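PDB 5UTT: sortase from Actinomyces oris, which probably acts as a transpeptidase that attaches surface proteins to the cell envelope, the crystallised chain being its sortase domain. Local coordinates for residues I92-S104 and T108-V120. Residues are numbered along the deposited sequence; the frame is centred on the assembly and turned at random.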
ATOM      1  N   ILE A  92       9.557  -5.465  -3.110  1.00 11.51           N
ATOM      2  CA  ILE A  92       9.350  -4.581  -1.952  1.00 11.76           C
ATOM      3  C   ILE A  92      10.674  -4.046  -1.412  1.00 12.23           C
ATOM      4  O   ILE A  92      10.709  -2.958  -0.794  1.00 12.14           O
ATOM      5  CB  ILE A  92       8.529  -5.310  -0.875  1.00 11.60           C
ATOM      6  CG1 ILE A  92       7.956  -4.301   0.143  1.00 11.67           C
ATOM      7  CG2 ILE A  92       9.326  -6.412  -0.213  1.00 11.73           C
ATOM      8  CD1 ILE A  92       6.855  -4.853   1.014  1.00 11.78           C
ATOM      9  N   ASP A  93      11.734  -4.809  -1.627  1.00 12.66           N
ATOM     10  CA  ASP A  93      13.084  -4.497  -1.106  1.00 14.04           C
ATOM     11  C   ASP A  93      13.753  -3.323  -1.818  1.00 14.80           C
ATOM     12  O   ASP A  93      14.796  -2.873  -1.362  1.00 16.16           O
ATOM     13  CB  ASP A  93      14.002  -5.723  -1.143  1.00 15.02           C
ATOM     14  CG  ASP A  93      14.112  -6.334  -2.531  1.00 15.99           C
ATOM     15  OD1 ASP A  93      13.495  -5.832  -3.473  1.00 16.46           O
ATOM     16  OD2 ASP A  93      14.859  -7.304  -2.659  1.00 17.51           O
ATOM     17  N   LEU A  94      13.154  -2.792  -2.881  1.00 14.77           N
ATOM     18  CA  LEU A  94      13.728  -1.676  -3.622  1.00 14.66           C
ATOM     19  C   LEU A  94      13.308  -0.376  -2.992  1.00 14.84           C
ATOM     20  O   LEU A  94      13.811   0.640  -3.370  1.00 16.09           O
ATOM     21  CB  LEU A  94      13.280  -1.652  -5.075  1.00 14.76           C
ATOM     22  CG  LEU A  94      13.641  -2.881  -5.950  1.00 15.09           C
ATOM     23  CD1 LEU A  94      13.058  -2.617  -7.327  1.00 15.48           C
ATOM     24  CD2 LEU A  94      15.129  -3.119  -6.020  1.00 15.74           C
ATOM     25  N   LEU A  95      12.380  -0.415  -2.055  1.00 14.87           N
ATOM     26  CA  LEU A  95      11.794   0.821  -1.542  1.00 15.63           C
ATOM     27  C   LEU A  95      12.688   1.378  -0.447  1.00 16.30           C
ATOM     28  O   LEU A  95      13.027   0.696   0.544  1.00 18.13           O
ATOM     29  CB  LEU A  95      10.368   0.543  -1.049  1.00 16.27           C
ATOM     30  CG  LEU A  95       9.386   0.030  -2.110  1.00 17.18           C
ATOM     31  CD1 LEU A  95       8.056  -0.365  -1.522  1.00 16.91           C
ATOM     32  CD2 LEU A  95       9.198   1.123  -3.142  1.00 18.48           C
ATOM     33  N   GLN A  96      13.070   2.637  -0.627  1.00 16.03           N
ATOM     34  CA  GLN A  96      13.935   3.322   0.295  1.00 16.37           C
ATOM     35  C   GLN A  96      13.215   4.588   0.771  1.00 15.03           C
ATOM     36  O   GLN A  96      12.262   5.061   0.146  1.00 13.57           O
ATOM     37  CB  GLN A  96      15.244   3.674  -0.431  1.00 18.22           C
ATOM     38  CG  GLN A  96      15.908   2.483  -1.134  1.00 20.05           C
ATOM     39  CD  GLN A  96      17.078   2.864  -2.029  1.00 22.41           C
ATOM     40  OE1 GLN A  96      17.696   3.904  -1.861  1.00 24.50           O
ATOM     41  NE2 GLN A  96      17.403   1.989  -2.985  1.00 23.60           N
ATOM     42  N   GLU A  97      13.716   5.164   1.852  1.00 14.95           N
ATOM     43  CA  GLU A  97      13.151   6.404   2.333  1.00 15.20           C
ATOM     44  C   GLU A  97      12.968   7.430   1.215  1.00 14.62           C
ATOM     45  O   GLU A  97      13.887   7.719   0.427  1.00 14.60           O
ATOM     46  CB  GLU A  97      14.032   6.970   3.418  1.00 16.45           C
ATOM     47  CG  GLU A  97      13.410   8.175   4.098  1.00 17.67           C
ATOM     48  CD  GLU A  97      14.386   8.891   4.981  1.00 19.97           C
ATOM     49  OE1 GLU A  97      15.557   8.444   5.100  1.00 23.17           O
ATOM     50  OE2 GLU A  97      13.968   9.930   5.557  1.00 20.55           O
ATOM     51  N   GLY A  98      11.780   8.009   1.160  1.00 14.17           N
ATOM     52  CA  GLY A  98      11.432   9.002   0.146  1.00 13.73           C
ATOM     53  C   GLY A  98      10.832   8.484  -1.148  1.00 13.36           C
ATOM     54  O   GLY A  98      10.238   9.245  -1.922  1.00 13.09           O
ATOM     55  N   ASP A  99      10.914   7.177  -1.375  1.00 13.27           N
ATOM     56  CA  ASP A  99      10.232   6.633  -2.544  1.00 13.55           C
ATOM     57  C   ASP A  99       8.717   6.768  -2.445  1.00 12.78           C
ATOM     58  O   ASP A  99       8.127   6.662  -1.353  1.00 11.69           O
ATOM     59  CB  ASP A  99      10.612   5.163  -2.698  1.00 14.55           C
ATOM     60  CG  ASP A  99      12.056   4.977  -3.108  1.00 16.27           C
ATOM     61  OD1 ASP A  99      12.642   5.891  -3.738  1.00 19.17           O
ATOM     62  OD2 ASP A  99      12.613   3.907  -2.835  1.00 17.36           O
ATOM     63  N   GLU A 100       8.062   6.960  -3.591  1.00 12.39           N
ATOM     64  CA  GLU A 100       6.631   7.164  -3.592  1.00 12.62           C
ATOM     65  C   GLU A 100       5.842   5.885  -3.628  1.00 12.10           C
ATOM     66  O   GLU A 100       6.200   4.943  -4.381  1.00 12.11           O
ATOM     67  CB  GLU A 100       6.224   7.976  -4.819  1.00 13.67           C
ATOM     68  CG  GLU A 100       6.474   9.476  -4.619  1.00 14.81           C
ATOM     69  CD  GLU A 100       6.095  10.340  -5.795  1.00 16.59           C
ATOM     70  OE1 GLU A 100       5.940   9.814  -6.909  1.00 18.00           O
ATOM     71  OE2 GLU A 100       5.930  11.583  -5.596  1.00 18.93           O
ATOM     72  N   ILE A 101       4.767   5.843  -2.853  1.00 11.75           N
ATOM     73  CA  ILE A 101       3.754   4.767  -2.950  1.00 11.66           C
ATOM     74  C   ILE A 101       2.429   5.456  -3.275  1.00 11.70           C
ATOM     75  O   ILE A 101       1.956   6.345  -2.527  1.00 11.68           O
ATOM     76  CB  ILE A 101       3.672   3.951  -1.657  1.00 11.44           C
ATOM     77  CG1 ILE A 101       5.009   3.229  -1.398  1.00 11.31           C
ATOM     78  CG2 ILE A 101       2.526   2.954  -1.668  1.00 11.41           C
ATOM     79  CD1 ILE A 101       5.001   2.412  -0.140  1.00 11.64           C
ATOM     80  N   ILE A 102       1.827   5.096  -4.389  1.00 12.08           N
ATOM     81  CA  ILE A 102       0.713   5.893  -4.939  1.00 12.71           C
ATOM     82  C   ILE A 102      -0.493   5.001  -5.023  1.00 13.01           C
ATOM     83  O   ILE A 102      -0.397   3.868  -5.606  1.00 12.79           O
ATOM     84  CB  ILE A 102       1.050   6.516  -6.307  1.00 13.69           C
ATOM     85  CG1 ILE A 102       2.300   7.409  -6.183  1.00 14.20           C
ATOM     86  CG2 ILE A 102      -0.170   7.257  -6.886  1.00 13.98           C
ATOM     87  CD1 ILE A 102       2.793   7.978  -7.486  1.00 15.46           C
ATOM     88  N   VAL A 103      -1.626   5.476  -4.460  1.00 12.88           N
ATOM     89  CA  VAL A 103      -2.877   4.788  -4.655  1.00 13.12           C
ATOM     90  C   VAL A 103      -3.815   5.589  -5.541  1.00 12.96           C
ATOM     91  O   VAL A 103      -4.078   6.761  -5.300  1.00 12.54           O
ATOM     92  CB  VAL A 103      -3.566   4.343  -3.343  1.00 13.19           C
ATOM     93  CG1 VAL A 103      -4.796   3.504  -3.664  1.00 13.39           C
ATOM     94  CG2 VAL A 103      -2.561   3.629  -2.461  1.00 13.55           C
ATOM     95  N   SER A 104      -4.322   4.967  -6.574  1.00 13.11           N
ATOM     96  CA  SER A 104      -5.335   5.641  -7.393  1.00 13.80           C
ATOM     97  C   SER A 104      -6.729   5.096  -7.049  1.00 13.86           C
ATOM     98  O   SER A 104      -6.969   3.885  -7.078  1.00 14.22           O
ATOM     99  CB  SER A 104      -5.018   5.539  -8.878  1.00 14.80           C
ATOM    100  OG  SER A 104      -5.159   4.233  -9.384  1.00 15.98           O
ATOM    101  N   THR A 108      -9.499  10.168  -6.894  1.00 13.82           N
ATOM    102  CA  THR A 108      -8.369  10.716  -6.149  1.00 14.20           C
ATOM    103  C   THR A 108      -7.047  10.003  -6.339  1.00 14.36           C
ATOM    104  O   THR A 108      -7.032   8.804  -6.470  1.00 13.94           O
ATOM    105  CB  THR A 108      -8.704  10.774  -4.628  1.00 14.50           C
ATOM    106  OG1 THR A 108      -9.957  11.459  -4.454  1.00 14.95           O
ATOM    107  CG2 THR A 108      -7.569  11.486  -3.820  1.00 14.93           C
ATOM    108  N   TRP A 109      -5.947  10.749  -6.424  1.00 13.51           N
ATOM    109  CA  TRP A 109      -4.603  10.171  -6.301  1.00 13.67           C
ATOM    110  C   TRP A 109      -4.127  10.407  -4.892  1.00 14.01           C
ATOM    111  O   TRP A 109      -4.062  11.572  -4.457  1.00 13.49           O
ATOM    112  CB  TRP A 109      -3.627  10.838  -7.255  1.00 13.95           C
ATOM    113  CG  TRP A 109      -3.878  10.572  -8.700  1.00 14.57           C
ATOM    114  CD1 TRP A 109      -4.549  11.372  -9.571  1.00 14.34           C
ATOM    115  CD2 TRP A 109      -3.413   9.445  -9.472  1.00 14.51           C
ATOM    116  NE1 TRP A 109      -4.577  10.806 -10.827  1.00 14.61           N
ATOM    117  CE2 TRP A 109      -3.872   9.628 -10.793  1.00 14.76           C
ATOM    118  CE3 TRP A 109      -2.666   8.303  -9.168  1.00 14.89           C
ATOM    119  CZ2 TRP A 109      -3.581   8.702 -11.813  1.00 15.01           C
ATOM    120  CZ3 TRP A 109      -2.381   7.407 -10.172  1.00 14.89           C
ATOM    121  CH2 TRP A 109      -2.828   7.620 -11.472  1.00 14.93           C
ATOM    122  N   TYR A 110      -3.784   9.339  -4.165  1.00 13.82           N
ATOM    123  CA  TYR A 110      -3.155   9.486  -2.859  1.00 13.88           C
ATOM    124  C   TYR A 110      -1.677   9.161  -2.963  1.00 14.10           C
ATOM    125  O   TYR A 110      -1.306   8.040  -3.363  1.00 13.64           O
ATOM    126  CB  TYR A 110      -3.775   8.551  -1.850  1.00 14.14           C
ATOM    127  CG  TYR A 110      -5.243   8.752  -1.587  1.00 14.45           C
ATOM    128  CD1 TYR A 110      -6.209   8.113  -2.355  1.00 14.45           C
ATOM    129  CD2 TYR A 110      -5.685   9.514  -0.509  1.00 14.24           C
ATOM    130  CE1 TYR A 110      -7.538   8.253  -2.092  1.00 14.82           C
ATOM    131  CE2 TYR A 110      -7.026   9.666  -0.261  1.00 14.96           C
ATOM    132  CZ  TYR A 110      -7.953   9.028  -1.032  1.00 15.18           C
ATOM    133  OH  TYR A 110      -9.281   9.182  -0.785  1.00 17.01           O
ATOM    134  N   VAL A 111      -0.843  10.135  -2.594  1.00 13.89           N
ATOM    135  CA  VAL A 111       0.595   9.931  -2.680  1.00 14.23           C
ATOM    136  C   VAL A 111       1.236   9.939  -1.280  1.00 13.68           C
ATOM    137  O   VAL A 111       1.164  10.940  -0.502  1.00 13.62           O
ATOM    138  CB  VAL A 111       1.313  10.948  -3.610  1.00 15.17           C
ATOM    139  CG1 VAL A 111       2.816  10.706  -3.572  1.00 15.61           C
ATOM    140  CG2 VAL A 111       0.796  10.951  -5.050  1.00 15.85           C
ATOM    141  N   PHE A 112       1.891   8.812  -0.990  1.00 12.53           N
ATOM    142  CA  PHE A 112       2.610   8.547   0.248  1.00 12.41           C
ATOM    143  C   PHE A 112       4.109   8.476  -0.037  1.00 12.98           C
ATOM    144  O   PHE A 112       4.554   8.069  -1.135  1.00 12.70           O
ATOM    145  CB  PHE A 112       2.130   7.237   0.910  1.00 11.90           C
ATOM    146  CG  PHE A 112       0.671   7.183   1.184  1.00 11.46           C
ATOM    147  CD1 PHE A 112      -0.259   6.872   0.169  1.00 11.51           C
ATOM    148  CD2 PHE A 112       0.188   7.352   2.466  1.00 11.18           C
ATOM    149  CE1 PHE A 112      -1.616   6.800   0.458  1.00 11.53           C
ATOM    150  CE2 PHE A 112      -1.164   7.308   2.754  1.00 11.35           C
ATOM    151  CZ  PHE A 112      -2.086   7.033   1.752  1.00 11.43           C
ATOM    152  N   LYS A 113       4.925   8.829   0.980  1.00 13.44           N
ATOM    153  CA  LYS A 113       6.370   8.722   0.859  1.00 13.80           C
ATOM    154  C   LYS A 113       6.951   7.807   1.931  1.00 13.06           C
ATOM    155  O   LYS A 113       6.601   7.938   3.114  1.00 12.51           O
ATOM    156  CB  LYS A 113       6.996  10.113   0.981  1.00 15.55           C
ATOM    157  CG  LYS A 113       6.576  11.044  -0.138  1.00 17.55           C
ATOM    158  CD  LYS A 113       7.278  10.726  -1.433  1.00 19.31           C
ATOM    159  CE  LYS A 113       7.499  11.991  -2.278  1.00 21.37           C
ATOM    160  NZ  LYS A 113       8.522  12.970  -1.736  1.00 22.89           N
ATOM    161  N   VAL A 114       7.773   6.834   1.490  1.00 12.44           N
ATOM    162  CA  VAL A 114       8.339   5.831   2.382  1.00 12.07           C
ATOM    163  C   VAL A 114       9.148   6.480   3.536  1.00 12.70           C
ATOM    164  O   VAL A 114       9.955   7.384   3.306  1.00 12.94           O
ATOM    165  CB  VAL A 114       9.197   4.797   1.634  1.00 12.00           C
ATOM    166  CG1 VAL A 114       9.963   3.926   2.606  1.00 11.99           C
ATOM    167  CG2 VAL A 114       8.312   3.936   0.761  1.00 11.91           C
ATOM    168  N   THR A 115       8.849   6.036   4.762  1.00 13.13           N
ATOM    169  CA  THR A 115       9.521   6.514   5.978  1.00 14.42           C
ATOM    170  C   THR A 115      10.541   5.481   6.442  1.00 14.69           C
ATOM    171  O   THR A 115      11.498   5.796   7.163  1.00 16.28           O
ATOM    172  CB  THR A 115       8.517   6.822   7.106  1.00 14.58           C
ATOM    173  OG1 THR A 115       7.741   5.647   7.394  1.00 15.34           O
ATOM    174  CG2 THR A 115       7.646   7.986   6.719  1.00 14.86           C
ATOM    175  N   GLY A 116      10.356   4.226   6.045  1.00 14.51           N
ATOM    176  CA  GLY A 116      11.249   3.179   6.505  1.00 14.37           C
ATOM    177  C   GLY A 116      10.673   1.793   6.204  1.00 14.21           C
ATOM    178  O   GLY A 116       9.519   1.675   5.770  1.00 13.50           O
ATOM    179  N   HIS A 117      11.483   0.760   6.435  1.00 14.58           N
ATOM    180  CA  HIS A 117      11.008  -0.623   6.381  1.00 15.21           C
ATOM    181  C   HIS A 117      11.393  -1.390   7.632  1.00 15.16           C
ATOM    182  O   HIS A 117      12.293  -0.972   8.396  1.00 14.85           O
ATOM    183  CB  HIS A 117      11.524  -1.341   5.125  1.00 16.02           C
ATOM    184  CG  HIS A 117      12.902  -1.900   5.259  1.00 17.95           C
ATOM    185  ND1 HIS A 117      14.034  -1.155   5.044  1.00 19.46           N
ATOM    186  CD2 HIS A 117      13.324  -3.156   5.538  1.00 18.78           C
ATOM    187  CE1 HIS A 117      15.101  -1.922   5.220  1.00 20.49           C
ATOM    188  NE2 HIS A 117      14.690  -3.144   5.506  1.00 20.53           N
ATOM    189  N   GLU A 118      10.681  -2.480   7.873  1.00 15.93           N
ATOM    190  CA  GLU A 118      10.925  -3.361   8.998  1.00 16.78           C
ATOM    191  C   GLU A 118      10.934  -4.786   8.508  1.00 16.14           C
ATOM    192  O   GLU A 118      10.204  -5.106   7.619  1.00 15.66           O
ATOM    193  CB  GLU A 118       9.804  -3.208  10.004  1.00 18.68           C
ATOM    194  CG  GLU A 118       9.794  -1.838  10.642  1.00 21.19           C
ATOM    195  CD  GLU A 118       8.455  -1.393  11.072  1.00 24.09           C
ATOM    196  OE1 GLU A 118       7.437  -2.067  10.774  1.00 25.90           O
ATOM    197  OE2 GLU A 118       8.434  -0.308  11.712  1.00 29.12           O
ATOM    198  N   LEU A 119      11.767  -5.615   9.129  1.00 16.45           N
ATOM    199  CA  LEU A 119      11.640  -7.070   9.057  1.00 16.69           C
ATOM    200  C   LEU A 119      11.190  -7.598  10.425  1.00 15.67           C
ATOM    201  O   LEU A 119      11.906  -7.395  11.427  1.00 15.99           O
ATOM    202  CB  LEU A 119      12.970  -7.741   8.711  1.00 18.08           C
ATOM    203  CG  LEU A 119      13.201  -7.951   7.225  1.00 19.76           C
ATOM    204  CD1 LEU A 119      14.573  -8.555   6.967  1.00 20.65           C
ATOM    205  CD2 LEU A 119      12.106  -8.839   6.627  1.00 19.99           C
ATOM    206  N   VAL A 120      10.035  -8.242  10.455  1.00 14.52           N
ATOM    207  CA  VAL A 120       9.374  -8.712  11.694  1.00 14.42           C
ATOM    208  C   VAL A 120       8.856 -10.132  11.608  1.00 14.96           C
ATOM    209  O   VAL A 120       8.650 -10.662  10.505  1.00 15.18           O
ATOM    210  CB  VAL A 120       8.212  -7.801  12.142  1.00 14.10           C
ATOM    211  CG1 VAL A 120       8.761  -6.422  12.488  1.00 14.31           C
ATOM    212  CG2 VAL A 120       7.128  -7.671  11.099  1.00 13.90           C
TER
HETATM  213  O   HOH W   1      14.577   0.641   3.216  1.00 39.49           O
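F112 O takes two hydrogens from the opposite strand: the N-H of I101, at 2.8 Å from I101 N, and a weaker CA-H...O contact from E100 CA at 3.3 Å. This is the middle of an antiparallel beta hairpin, strands 100-104 and 108-120, in the beta barrel of the sortase fold; the longer strand also pairs with strand 161-174. I101-F112 and V103-Y110 are the hydrogen-bonded pairs. Their side chains share one face of the hairpin, where V103 and F112 also touch I144 of strand 142-150. The other face carries E100, I102, S104, V111, W109 and K113. The end of W109 leans toward the opposite strand, its CG anti to the carbonyl carbon (chi1 -68°): S104 CB lies over one face of the indole, 3.5 Å from W109 CZ3, a CH-pi contact displaced toward the rim. I102 CG2 instead meets the ring edge, 3.5 Å from W109 CE3. Farther along, E100 and K113 run side by side through their methylenes, E100 CG 3.5 Å from K113 CD, while the charged ends do not pair; E100 OE1 bonds S182 OG.

Just before E100 the chain makes a type II beta turn, Q96 to D99, with G98 at its positive-phi position (phi 90°). G98 N bonds V114 O at 2.9 Å and V114 N returns a bond to D99 O, tying the turn to the long strand. V114 is largely covered: its CB and CG1 press on Q96 O, and its CG2 touches I101 CD1 at 3.8 Å. A water joins L95 O to H117 ND1. Within the turn D99 OD2 accepts Q96 N at 2.6 Å, from above its carboxylate plane; the same oxygen forms a salt bridge with K36 NZ.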